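Local structure of serine protease inhibitor (Thermoanaerobacter tengcongensis, 2PEF) at residues A[215-220]-A[321-326]; A[87-92]-A[220-225]; A[156-161]-A[295-300]. The protein probably inhibits serine proteases, as serpins generally do, and is held here in the latent state, its reactive-centre loop inserted into its own beta-sheet. All coordinates share one frame; numbering follows the deposited sequence.

Contact 1: A[215-220]-A[321-326]; sequences KPYAKN and LGTKAG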
ATOM      1  N   LYS A 215     -13.721 -12.467   4.486  1.00 11.54           N
ATOM      2  CA  LYS A 215     -15.051 -11.872   4.360  1.00 11.21           C
ATOM      3  C   LYS A 215     -15.137 -11.052   3.080  1.00 10.37           C
ATOM      4  O   LYS A 215     -14.329 -10.144   2.876  1.00 10.99           O
ATOM      5  CB  LYS A 215     -15.371 -10.999   5.577  1.00  9.10           C
ATOM      6  CG  LYS A 215     -16.697 -10.249   5.476  1.00 11.61           C
ATOM      7  CD  LYS A 215     -17.049  -9.517   6.776  1.00 10.40           C
ATOM      8  CE  LYS A 215     -18.473  -8.947   6.727  1.00 10.88           C
ATOM      9  NZ  LYS A 215     -19.514  -9.983   6.432  1.00 10.31           N
ATOM     10  N   PRO A 216     -16.119 -11.362   2.211  1.00 10.85           N
ATOM     11  CA  PRO A 216     -16.230 -10.683   0.920  1.00 10.80           C
ATOM     12  C   PRO A 216     -16.879  -9.294   0.967  1.00 10.70           C
ATOM     13  O   PRO A 216     -17.803  -9.054   1.753  1.00  9.09           O
ATOM     14  CB  PRO A 216     -17.124 -11.625   0.118  1.00 10.82           C
ATOM     15  CG  PRO A 216     -18.011 -12.255   1.150  1.00  9.14           C
ATOM     16  CD  PRO A 216     -17.164 -12.393   2.386  1.00 10.54           C
ATOM     17  N   TYR A 217     -16.375  -8.386   0.134  1.00  9.45           N
ATOM     18  CA  TYR A 217     -17.073  -7.134  -0.148  1.00 10.16           C
ATOM     19  C   TYR A 217     -18.088  -7.364  -1.259  1.00  9.97           C
ATOM     20  O   TYR A 217     -17.999  -8.343  -2.011  1.00  9.37           O
ATOM     21  CB  TYR A 217     -16.091  -6.022  -0.531  1.00  9.84           C
ATOM     22  CG  TYR A 217     -15.163  -5.642   0.597  1.00  9.84           C
ATOM     23  CD1 TYR A 217     -13.864  -6.143   0.645  1.00  9.09           C
ATOM     24  CD2 TYR A 217     -15.593  -4.804   1.635  1.00 11.54           C
ATOM     25  CE1 TYR A 217     -13.003  -5.810   1.686  1.00 10.39           C
ATOM     26  CE2 TYR A 217     -14.740  -4.461   2.683  1.00 10.09           C
ATOM     27  CZ  TYR A 217     -13.448  -4.979   2.704  1.00 10.22           C
ATOM     28  OH  TYR A 217     -12.590  -4.661   3.723  1.00 10.81           O
ATOM     29  N   ALA A 218     -19.056  -6.456  -1.346  1.00  9.45           N
ATOM     30  CA  ALA A 218     -20.110  -6.521  -2.353  1.00  9.28           C
ATOM     31  C   ALA A 218     -19.522  -6.759  -3.734  1.00  9.29           C
ATOM     32  O   ALA A 218     -18.528  -6.123  -4.103  1.00 10.58           O
ATOM     33  CB  ALA A 218     -20.903  -5.225  -2.351  1.00  9.05           C
ATOM     34  N   LYS A 219     -20.149  -7.672  -4.480  1.00  9.29           N
ATOM     35  CA  LYS A 219     -19.760  -8.034  -5.860  1.00  9.75           C
ATOM     36  C   LYS A 219     -18.512  -8.923  -5.963  1.00  9.96           C
ATOM     37  O   LYS A 219     -18.115  -9.336  -7.066  1.00  9.82           O
ATOM     38  CB  LYS A 219     -19.657  -6.792  -6.749  1.00  9.51           C
ATOM     39  CG  LYS A 219     -20.966  -6.023  -6.805  1.00  8.92           C
ATOM     40  CD  LYS A 219     -20.866  -4.736  -7.588  1.00  9.60           C
ATOM     41  CE  LYS A 219     -22.089  -3.866  -7.311  1.00 10.63           C
ATOM     42  NZ  LYS A 219     -21.994  -2.540  -7.976  1.00 11.74           N
ATOM     43  N   ASN A 220     -17.909  -9.213  -4.812  1.00  9.34           N
ATOM     44  CA  ASN A 220     -16.858 -10.234  -4.678  1.00 10.06           C
ATOM     45  C   ASN A 220     -15.537  -9.996  -5.414  1.00  9.39           C
ATOM     46  O   ASN A 220     -14.737 -10.924  -5.568  1.00 10.44           O
ATOM     47  CB  ASN A 220     -17.407 -11.625  -5.007  1.00 10.48           C
ATOM     48  CG  ASN A 220     -18.337 -12.139  -3.929  1.00 14.80           C
ATOM     49  OD1 ASN A 220     -19.550 -11.961  -4.009  1.00 19.96           O
ATOM     50  ND2 ASN A 220     -17.769 -12.749  -2.902  1.00 15.50           N
ATOM     51  N   LEU A 321     -20.763  -0.859   7.698  1.00 12.12           N
ATOM     52  CA  LEU A 321     -21.097  -0.771   6.277  1.00 12.63           C
ATOM     53  C   LEU A 321     -20.033  -1.381   5.364  1.00 11.44           C
ATOM     54  O   LEU A 321     -20.366  -1.969   4.335  1.00 10.70           O
ATOM     55  CB  LEU A 321     -21.370   0.690   5.882  1.00 13.02           C
ATOM     56  CG  LEU A 321     -21.760   1.062   4.446  1.00 14.13           C
ATOM     57  CD1 LEU A 321     -23.131   0.525   4.074  1.00 15.47           C
ATOM     58  CD2 LEU A 321     -21.720   2.577   4.263  1.00 15.27           C
ATOM     59  N   GLY A 322     -18.763  -1.243   5.733  1.00 11.11           N
ATOM     60  CA  GLY A 322     -17.690  -1.745   4.885  1.00 10.57           C
ATOM     61  C   GLY A 322     -16.312  -1.296   5.306  1.00 10.71           C
ATOM     62  O   GLY A 322     -15.982  -1.284   6.498  1.00 11.23           O
ATOM     63  N   THR A 323     -15.503  -0.934   4.317  1.00 10.45           N
ATOM     64  CA  THR A 323     -14.138  -0.485   4.567  1.00 11.39           C
ATOM     65  C   THR A 323     -13.757   0.612   3.585  1.00 10.86           C
ATOM     66  O   THR A 323     -14.072   0.538   2.399  1.00 12.39           O
ATOM     67  CB  THR A 323     -13.127  -1.656   4.451  1.00 11.68           C
ATOM     68  OG1 THR A 323     -13.474  -2.688   5.386  1.00  9.56           O
ATOM     69  CG2 THR A 323     -11.690  -1.198   4.718  1.00 12.45           C
ATOM     70  N   LYS A 324     -13.102   1.645   4.103  1.00 11.11           N
ATOM     71  CA  LYS A 324     -12.471   2.662   3.272  1.00 11.34           C
ATOM     72  C   LYS A 324     -11.000   2.629   3.625  1.00 11.82           C
ATOM     73  O   LYS A 324     -10.643   2.614   4.803  1.00 12.10           O
ATOM     74  CB  LYS A 324     -13.031   4.054   3.571  1.00 12.60           C
ATOM     75  CG  LYS A 324     -14.474   4.269   3.143  1.00 16.01           C
ATOM     76  CD  LYS A 324     -14.973   5.631   3.598  1.00 18.82           C
ATOM     77  CE  LYS A 324     -16.396   5.875   3.128  1.00 22.81           C
ATOM     78  N   ALA A 325     -10.149   2.605   2.606  1.00 12.24           N
ATOM     79  CA  ALA A 325      -8.710   2.592   2.818  1.00 12.00           C
ATOM     80  C   ALA A 325      -8.040   3.472   1.775  1.00 12.28           C
ATOM     81  O   ALA A 325      -8.498   3.554   0.631  1.00 12.05           O
ATOM     82  CB  ALA A 325      -8.173   1.178   2.755  1.00 12.76           C
ATOM     83  N   GLY A 326      -6.976   4.151   2.183  1.00 11.06           N
ATOM     84  CA  GLY A 326      -6.271   5.070   1.305  1.00 11.07           C
ATOM     85  C   GLY A 326      -4.772   4.969   1.491  1.00 10.24           C
ATOM     86  O   GLY A 326      -4.288   4.641   2.577  1.00  9.45           O
TER
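The Tyr217 ring meets Thr323 at its edge, with the threonine OG1 lying in the ring plane, beside the phenol oxygen on the CE2 side. Other aromatic rings attend the same tyrosine: Trp170 stacks with it and Phe166 meets it edge-to-face. Across the contact, Tyr217 OH and Thr323 OG1 share a hydrogen bond of 2.7 Å in which either hydroxyl could be the donor. Thr323 OG1 also stands 3.5 Å from Tyr217 CE2, and Thr323 CB comes to 3.1 Å from Tyr217 OH, so the phenol oxygen lies close beside CB as well as OG1. Thr323 CG2 is 3.7 Å from Tyr217 OH. The two side chains run at about a right angle. Thr323 places OG1 opposite its own carbonyl carbon (chi1 -58°), which turns the hydroxyl toward the tyrosine. Gly322 adds a looser touch, its C atom 4.4 Å from Tyr217 CE2. A phenylalanine in place of Tyr217 would probably keep much of the aromatic packing but leave Thr323 OG1 without its mate across the contact. Strand 322-331 is the inserted part of the reactive-centre loop, lying between strands 158-169 and 310-318. The contact illustrates what insertion brings chemically: one hydrogen bond joins two neutral hydroxyls on buried residues, one donating and the other accepting, and it probably forms only once this strand has entered the sheet.

Contact 2: A[87-92]-A[220-225]; sequences SKLTIA and NHYSFV
Ser87 OG and the backbone N of Tyr222 hold one water between them, the water lying 2.9 Å from Ser87 OG and accepting from Tyr222 N at 3.1 Å. The same serine oxygen is flanked by two rings, both of which it meets at the edge and near the plane: His221 CD2 is 3.5 Å from Ser87 OG, and Tyr222 CD1 is 3.6 Å from it. Ser87 reaches the two rings because its OG points opposite to its backbone N, with chi1 at 177°. The two rings belong to successive residues, and His221 CB rests over one face of the Tyr222 ring, 3.8 Å above the plane and displaced toward the rim. Leu89 approaches the phenol end, crossing the tyrosine at about a right angle; its CD2 lies 3.7 Å from Tyr222 CZ and is closer still, at 3.2 Å, to Tyr222 OH. The tyrosine hydroxyl looks further for its polar partner, being bonded to the carbonyl of Pro82, so the leucine methyl packs beside an oxygen already engaged. Phe166 also meets the Tyr222 ring, edge-to-face. In the fold, strand 87-98 runs between strands 119-123 and 158-169 of the large serpin sheet A, while strand 222-229 lies between 210-216 and 345-357 in sheet B, and Tyr222 bridges from the second sheet to the first.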
ATOM      1  N   SER A  87     -17.890  -1.092  -4.383  1.00  9.16           N
ATOM      2  CA  SER A  87     -16.682  -1.875  -4.612  1.00 10.06           C
ATOM      3  C   SER A  87     -15.687  -1.005  -5.361  1.00 10.32           C
ATOM      4  O   SER A  87     -15.180  -1.395  -6.419  1.00 11.12           O
ATOM      5  CB  SER A  87     -17.035  -3.130  -5.426  1.00 10.93           C
ATOM      6  OG  SER A  87     -15.887  -3.893  -5.745  1.00 11.15           O
ATOM      7  N   LYS A  88     -15.415   0.176  -4.803  1.00 10.08           N
ATOM      8  CA  LYS A  88     -14.632   1.204  -5.492  1.00 10.60           C
ATOM      9  C   LYS A  88     -13.144   1.061  -5.226  1.00 11.51           C
ATOM     10  O   LYS A  88     -12.721   0.878  -4.083  1.00 10.30           O
ATOM     11  CB  LYS A  88     -15.102   2.610  -5.085  1.00 11.81           C
ATOM     12  CG  LYS A  88     -16.555   2.912  -5.430  1.00 12.21           C
ATOM     13  CD  LYS A  88     -16.997   4.267  -4.892  1.00 11.57           C
ATOM     14  NZ  LYS A  88     -20.167   6.822  -5.462  1.00 31.02           N
ATOM     15  N   LEU A  89     -12.356   1.140  -6.293  1.00 11.86           N
ATOM     16  CA  LEU A  89     -10.910   1.238  -6.176  1.00 13.18           C
ATOM     17  C   LEU A  89     -10.393   2.117  -7.308  1.00 13.12           C
ATOM     18  O   LEU A  89     -10.530   1.775  -8.486  1.00 13.54           O
ATOM     19  CB  LEU A  89     -10.246  -0.150  -6.187  1.00 12.87           C
ATOM     20  CG  LEU A  89      -8.727  -0.219  -5.968  1.00 13.34           C
ATOM     21  CD1 LEU A  89      -8.310   0.339  -4.613  1.00 15.89           C
ATOM     22  CD2 LEU A  89      -8.217  -1.636  -6.108  1.00 14.53           C
ATOM     23  N   THR A  90      -9.836   3.271  -6.947  1.00 12.68           N
ATOM     24  CA  THR A  90      -9.274   4.185  -7.940  1.00 14.47           C
ATOM     25  C   THR A  90      -7.796   4.427  -7.665  1.00 13.76           C
ATOM     26  O   THR A  90      -7.363   4.451  -6.508  1.00 14.30           O
ATOM     27  CB  THR A  90     -10.026   5.537  -8.015  1.00 15.35           C
ATOM     28  OG1 THR A  90     -10.100   6.125  -6.712  1.00 16.88           O
ATOM     29  CG2 THR A  90     -11.442   5.349  -8.572  1.00 15.86           C
ATOM     30  N   ILE A  91      -7.030   4.587  -8.742  1.00 14.21           N
ATOM     31  CA  ILE A  91      -5.585   4.785  -8.663  1.00 14.25           C
ATOM     32  C   ILE A  91      -5.210   6.064  -9.410  1.00 14.11           C
ATOM     33  O   ILE A  91      -5.744   6.342 -10.482  1.00 15.72           O
ATOM     34  CB  ILE A  91      -4.815   3.576  -9.262  1.00 15.67           C
ATOM     35  CG1 ILE A  91      -5.138   2.298  -8.478  1.00 16.07           C
ATOM     36  CG2 ILE A  91      -3.306   3.837  -9.283  1.00 14.60           C
ATOM     37  CD1 ILE A  91      -4.787   1.006  -9.198  1.00 20.30           C
ATOM     38  N   ALA A  92      -4.294   6.839  -8.832  1.00 13.97           N
ATOM     39  CA  ALA A  92      -3.861   8.091  -9.440  1.00 13.40           C
ATOM     40  C   ALA A  92      -2.358   8.243  -9.331  1.00 14.22           C
ATOM     41  O   ALA A  92      -1.762   7.973  -8.285  1.00 13.91           O
ATOM     42  CB  ALA A  92      -4.566   9.276  -8.800  1.00 15.47           C
ATOM     43  N   ASN A 220     -17.909  -9.213  -4.812  1.00  9.34           N
ATOM     44  CA  ASN A 220     -16.858 -10.234  -4.678  1.00 10.06           C
ATOM     45  C   ASN A 220     -15.537  -9.996  -5.414  1.00  9.39           C
ATOM     46  O   ASN A 220     -14.737 -10.924  -5.568  1.00 10.44           O
ATOM     47  CB  ASN A 220     -17.407 -11.625  -5.007  1.00 10.48           C
ATOM     48  CG  ASN A 220     -18.337 -12.139  -3.929  1.00 14.80           C
ATOM     49  OD1 ASN A 220     -19.550 -11.961  -4.009  1.00 19.96           O
ATOM     50  ND2 ASN A 220     -17.769 -12.749  -2.902  1.00 15.50           N
ATOM     51  N   HIS A 221     -15.295  -8.759  -5.840  1.00  9.33           N
ATOM     52  CA  HIS A 221     -14.008  -8.409  -6.453  1.00  9.84           C
ATOM     53  C   HIS A 221     -12.901  -8.337  -5.418  1.00 10.48           C
ATOM     54  O   HIS A 221     -11.729  -8.620  -5.711  1.00 10.39           O
ATOM     55  CB  HIS A 221     -14.115  -7.073  -7.177  1.00 10.16           C
ATOM     56  CG  HIS A 221     -15.194  -7.042  -8.206  1.00 11.58           C
ATOM     57  ND1 HIS A 221     -15.191  -7.866  -9.310  1.00 12.16           N
ATOM     58  CD2 HIS A 221     -16.309  -6.281  -8.304  1.00 12.76           C
ATOM     59  CE1 HIS A 221     -16.260  -7.612 -10.046  1.00 10.85           C
ATOM     60  NE2 HIS A 221     -16.955  -6.656  -9.455  1.00  9.31           N
ATOM     61  N   TYR A 222     -13.281  -7.949  -4.204  1.00  9.18           N
ATOM     62  CA  TYR A 222     -12.332  -7.787  -3.105  1.00  8.41           C
ATOM     63  C   TYR A 222     -12.850  -8.475  -1.862  1.00  8.29           C
ATOM     64  O   TYR A 222     -14.053  -8.653  -1.697  1.00  9.86           O
ATOM     65  CB  TYR A 222     -12.082  -6.302  -2.821  1.00  9.87           C
ATOM     66  CG  TYR A 222     -11.644  -5.546  -4.054  1.00 11.34           C
ATOM     67  CD1 TYR A 222     -12.510  -4.666  -4.701  1.00 12.89           C
ATOM     68  CD2 TYR A 222     -10.371  -5.733  -4.586  1.00 12.78           C
ATOM     69  CE1 TYR A 222     -12.107  -3.977  -5.846  1.00 10.62           C
ATOM     70  CE2 TYR A 222      -9.958  -5.055  -5.725  1.00 10.42           C
ATOM     71  CZ  TYR A 222     -10.832  -4.184  -6.352  1.00 10.42           C
ATOM     72  OH  TYR A 222     -10.425  -3.519  -7.483  1.00 12.35           O
ATOM     73  N   SER A 223     -11.926  -8.869  -0.991  1.00 10.15           N
ATOM     74  CA  SER A 223     -12.275  -9.456   0.291  1.00  9.31           C
ATOM     75  C   SER A 223     -11.348  -8.961   1.391  1.00 10.84           C
ATOM     76  O   SER A 223     -10.276  -8.414   1.125  1.00  9.12           O
ATOM     77  CB  SER A 223     -12.239 -10.986   0.228  1.00  9.86           C
ATOM     78  OG  SER A 223     -13.246 -11.479  -0.640  1.00 10.93           O
ATOM     79  N   PHE A 224     -11.793  -9.155   2.625  1.00 10.90           N
ATOM     80  CA  PHE A 224     -11.034  -8.794   3.801  1.00 10.44           C
ATOM     81  C   PHE A 224     -10.532 -10.086   4.437  1.00 11.80           C
ATOM     82  O   PHE A 224     -11.326 -10.965   4.784  1.00 11.97           O
ATOM     83  CB  PHE A 224     -11.935  -8.021   4.775  1.00 12.20           C
ATOM     84  CG  PHE A 224     -11.216  -7.471   5.975  1.00 12.36           C
ATOM     85  CD1 PHE A 224     -10.684  -6.183   5.953  1.00 13.61           C
ATOM     86  CD2 PHE A 224     -11.096  -8.224   7.140  1.00 12.62           C
ATOM     87  CE1 PHE A 224     -10.026  -5.658   7.061  1.00 11.48           C
ATOM     88  CE2 PHE A 224     -10.432  -7.704   8.254  1.00 11.24           C
ATOM     89  CZ  PHE A 224      -9.907  -6.419   8.213  1.00 14.87           C
ATOM     90  N   VAL A 225      -9.212 -10.193   4.563  1.00 11.15           N
ATOM     91  CA  VAL A 225      -8.569 -11.339   5.197  1.00 11.47           C
ATOM     92  C   VAL A 225      -8.181 -10.959   6.626  1.00 11.15           C
ATOM     93  O   VAL A 225      -7.545  -9.926   6.833  1.00 10.87           O
ATOM     94  CB  VAL A 225      -7.310 -11.761   4.393  1.00 12.34           C
ATOM     95  CG1 VAL A 225      -6.501 -12.831   5.136  1.00 12.27           C
ATOM     96  CG2 VAL A 225      -7.708 -12.245   3.004  1.00 12.47           C
TER
HETATM   97  O   HOH W   1     -15.899  -6.358  -4.150  1.00 11.85           O

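Contact 3: A[156-161]-A[295-300]; sequences DVMYLI and SKLGKS
Val157 and Ser300 bring the two backbones nearest, their CA atoms 7.5 Å apart, and no hydrogen bond crosses the contact. Segment 156-161 turns at Val157 and then extends as the start of strand 158-169. Segment 295-300 opens with three residues at helical backbone angles, with a weak bond from Gly298 N back to Ser295 O, and straightens into the short strand 298-300. The change of direction falls on Gly298, whose phi of 144° would jam any side chain against the preceding carbonyl oxygen, so the corner itself calls for glycine. Apolar side chains do the joining. Met158 sets CG opposite its backbone N and stays extended as far as the sulfur, bringing SD to 3.8 Å from Leu297 CD2. A bend at chi3 (-94°) then swings its methyl, Met158 CE lying 4.0 Å from Leu297 CD2, so the thioether lies mainly against the CD2 branch, with CD1 a little further from SD and the side chains oblique to each other. A lighter touch links Val157 CG2 with Ser300 OG at 4.2 Å; that hydroxyl has its polar partner in the backbone N of Ile302. Behind the methionine, the turn is fastened within its own segment: Tyr159 OH donates to Asp156 OD2 over 2.6 Å, reaching the oxygen on its anti side and 34° out of the carboxylate plane. Asp153 N bonds to the same oxygen, so two donors probably favour a charged carboxylate. Phe102 touches Val157, Met158, Leu297 and Ser300, while Phe108 of helix 106-116 covers Met158 and Leu297. Here the serpin fold packs the start of a central sheet A strand against a small antiparallel pair, 102-104 with 298-300, through a shared apolar layer.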
ATOM      1  N   ASP A 156      15.059  20.272  -4.215  1.00 23.60           N
ATOM      2  CA  ASP A 156      13.999  19.510  -4.889  1.00 22.52           C
ATOM      3  C   ASP A 156      13.687  20.002  -6.297  1.00 21.75           C
ATOM      4  O   ASP A 156      13.494  21.200  -6.519  1.00 21.93           O
ATOM      5  CB  ASP A 156      12.714  19.525  -4.055  1.00 23.35           C
ATOM      6  CG  ASP A 156      12.870  18.821  -2.717  1.00 24.43           C
ATOM      7  OD1 ASP A 156      13.866  18.093  -2.529  1.00 24.08           O
ATOM      8  OD2 ASP A 156      11.981  18.988  -1.855  1.00 26.02           O
ATOM      9  N   VAL A 157      13.630  19.068  -7.246  1.00 20.25           N
ATOM     10  CA  VAL A 157      13.289  19.398  -8.634  1.00 19.39           C
ATOM     11  C   VAL A 157      12.204  18.497  -9.226  1.00 18.96           C
ATOM     12  O   VAL A 157      11.549  18.876 -10.194  1.00 18.18           O
ATOM     13  CB  VAL A 157      14.522  19.393  -9.580  1.00 19.01           C
ATOM     14  CG1 VAL A 157      15.456  20.570  -9.279  1.00 17.85           C
ATOM     15  CG2 VAL A 157      15.259  18.068  -9.508  1.00 20.09           C
ATOM     16  N   MET A 158      12.029  17.306  -8.657  1.00 19.40           N
ATOM     17  CA  MET A 158      10.990  16.386  -9.119  1.00 19.20           C
ATOM     18  C   MET A 158      10.415  15.512  -8.009  1.00 17.84           C
ATOM     19  O   MET A 158      11.152  14.964  -7.193  1.00 17.45           O
ATOM     20  CB  MET A 158      11.484  15.503 -10.275  1.00 19.25           C
ATOM     21  CG  MET A 158      10.372  14.633 -10.875  1.00 20.08           C
ATOM     22  SD  MET A 158      10.912  13.194 -11.811  1.00 24.35           S
ATOM     23  CE  MET A 158      10.912  13.872 -13.464  1.00 23.75           C
ATOM     24  N   TYR A 159       9.088  15.398  -7.992  1.00 14.75           N
ATOM     25  CA  TYR A 159       8.404  14.445  -7.132  1.00 13.96           C
ATOM     26  C   TYR A 159       7.593  13.485  -7.997  1.00 13.37           C
ATOM     27  O   TYR A 159       7.033  13.879  -9.023  1.00 11.69           O
ATOM     28  CB  TYR A 159       7.445  15.147  -6.172  1.00 13.68           C
ATOM     29  CG  TYR A 159       8.029  16.199  -5.254  1.00 12.33           C
ATOM     30  CD1 TYR A 159       7.299  17.346  -4.949  1.00 13.67           C
ATOM     31  CD2 TYR A 159       9.292  16.049  -4.677  1.00 11.30           C
ATOM     32  CE1 TYR A 159       7.805  18.318  -4.100  1.00 12.09           C
ATOM     33  CE2 TYR A 159       9.808  17.019  -3.824  1.00  9.97           C
ATOM     34  CZ  TYR A 159       9.056  18.148  -3.540  1.00 12.16           C
ATOM     35  OH  TYR A 159       9.553  19.113  -2.703  1.00 15.31           O
ATOM     36  N   LEU A 160       7.526  12.231  -7.562  1.00 12.88           N
ATOM     37  CA  LEU A 160       6.639  11.243  -8.160  1.00 11.82           C
ATOM     38  C   LEU A 160       5.709  10.765  -7.054  1.00 11.23           C
ATOM     39  O   LEU A 160       6.157  10.454  -5.951  1.00 10.80           O
ATOM     40  CB  LEU A 160       7.430  10.071  -8.753  1.00 11.23           C
ATOM     41  CG  LEU A 160       8.505  10.412  -9.796  1.00 14.17           C
ATOM     42  CD1 LEU A 160       9.856  10.723  -9.135  1.00 17.07           C
ATOM     43  CD2 LEU A 160       8.666   9.281 -10.794  1.00 17.82           C
ATOM     44  N   ILE A 161       4.414  10.731  -7.345  1.00 11.08           N
ATOM     45  CA  ILE A 161       3.415  10.418  -6.327  1.00 11.09           C
ATOM     46  C   ILE A 161       2.370   9.460  -6.872  1.00 10.90           C
ATOM     47  O   ILE A 161       1.851   9.655  -7.973  1.00 11.57           O
ATOM     48  CB  ILE A 161       2.702  11.695  -5.785  1.00 10.03           C
ATOM     49  CG1 ILE A 161       3.724  12.720  -5.274  1.00 10.77           C
ATOM     50  CG2 ILE A 161       1.715  11.327  -4.668  1.00 12.70           C
ATOM     51  CD1 ILE A 161       3.156  14.098  -4.998  1.00 10.71           C
ATOM     52  N   SER A 295      19.418   9.352 -15.221  1.00 19.29           N
ATOM     53  CA  SER A 295      19.631  10.148 -16.430  1.00 19.44           C
ATOM     54  C   SER A 295      18.466  10.073 -17.418  1.00 19.77           C
ATOM     55  O   SER A 295      18.263  10.996 -18.216  1.00 20.58           O
ATOM     56  CB  SER A 295      20.938   9.735 -17.115  1.00 19.43           C
ATOM     57  OG  SER A 295      20.967   8.342 -17.370  1.00 21.55           O
ATOM     58  N   LYS A 296      17.705   8.981 -17.357  1.00 19.84           N
ATOM     59  CA  LYS A 296      16.544   8.786 -18.231  1.00 19.73           C
ATOM     60  C   LYS A 296      15.318   9.619 -17.823  1.00 18.51           C
ATOM     61  O   LYS A 296      14.388   9.769 -18.615  1.00 16.98           O
ATOM     62  CB  LYS A 296      16.188   7.298 -18.352  1.00 19.61           C
ATOM     63  CG  LYS A 296      17.194   6.485 -19.171  1.00 22.07           C
ATOM     64  CD  LYS A 296      16.802   5.013 -19.264  1.00 22.06           C
ATOM     65  CE  LYS A 296      17.806   4.235 -20.106  1.00 30.61           C
ATOM     66  NZ  LYS A 296      17.655   2.754 -19.970  1.00 32.35           N
ATOM     67  N   LEU A 297      15.322  10.154 -16.601  1.00 18.34           N
ATOM     68  CA  LEU A 297      14.265  11.076 -16.146  1.00 18.63           C
ATOM     69  C   LEU A 297      14.272  12.383 -16.930  1.00 18.47           C
ATOM     70  O   LEU A 297      13.218  12.945 -17.228  1.00 17.91           O
ATOM     71  CB  LEU A 297      14.436  11.430 -14.665  1.00 18.84           C
ATOM     72  CG  LEU A 297      14.052  10.483 -13.532  1.00 19.26           C
ATOM     73  CD1 LEU A 297      14.482  11.089 -12.209  1.00 19.70           C
ATOM     74  CD2 LEU A 297      12.568  10.226 -13.514  1.00 17.38           C
ATOM     75  N   GLY A 298      15.472  12.865 -17.234  1.00 19.02           N
ATOM     76  CA  GLY A 298      15.659  14.182 -17.826  1.00 19.55           C
ATOM     77  C   GLY A 298      16.916  14.836 -17.290  1.00 20.48           C
ATOM     78  O   GLY A 298      17.743  14.179 -16.656  1.00 21.31           O
ATOM     79  N   LYS A 299      17.063  16.133 -17.544  1.00 21.24           N
ATOM     80  CA  LYS A 299      18.261  16.858 -17.135  1.00 21.87           C
ATOM     81  C   LYS A 299      17.978  17.893 -16.050  1.00 23.20           C
ATOM     82  O   LYS A 299      17.167  18.805 -16.242  1.00 23.40           O
ATOM     83  CB  LYS A 299      18.935  17.520 -18.340  1.00 21.61           C
ATOM     84  CG  LYS A 299      20.173  18.341 -17.980  1.00 20.48           C
ATOM     85  CD  LYS A 299      21.037  18.648 -19.198  1.00 21.51           C
ATOM     86  CE  LYS A 299      21.707  17.394 -19.750  1.00 22.19           C
ATOM     87  NZ  LYS A 299      22.583  16.702 -18.754  1.00 22.20           N
ATOM     88  N   SER A 300      18.660  17.738 -14.917  1.00 24.25           N
ATOM     89  CA  SER A 300      18.602  18.712 -13.835  1.00 25.16           C
ATOM     90  C   SER A 300      19.755  19.698 -13.953  1.00 25.43           C
ATOM     91  O   SER A 300      20.896  19.307 -14.222  1.00 24.78           O
ATOM     92  CB  SER A 300      18.645  18.018 -12.473  1.00 25.80           C
ATOM     93  OG  SER A 300      18.848  18.957 -11.426  1.00 26.54           O
TER

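From the N terminus the chain first lays down 87-92, then 156-161, then the adjoining segments 215-220 and 220-225. Contact 2 is the first to close, after a loop of 127 residues; contact 3 closes at 295-300 and contact 1 at 321-326. Every pair crosses, since their segments alternate along the chain. Contacts 1 and 2 share Asn220 and touch, Tyr217 N lying 3.0 Å from Tyr222 O, so together they tie sheet B to two strands of sheet A. Contact 3 involves the start of strand 158-169, while contact 1 lies beside its far end, their centres about 37 Å apart; contacts 2 and 3 come within about 4 Å at their nearest atoms without touching.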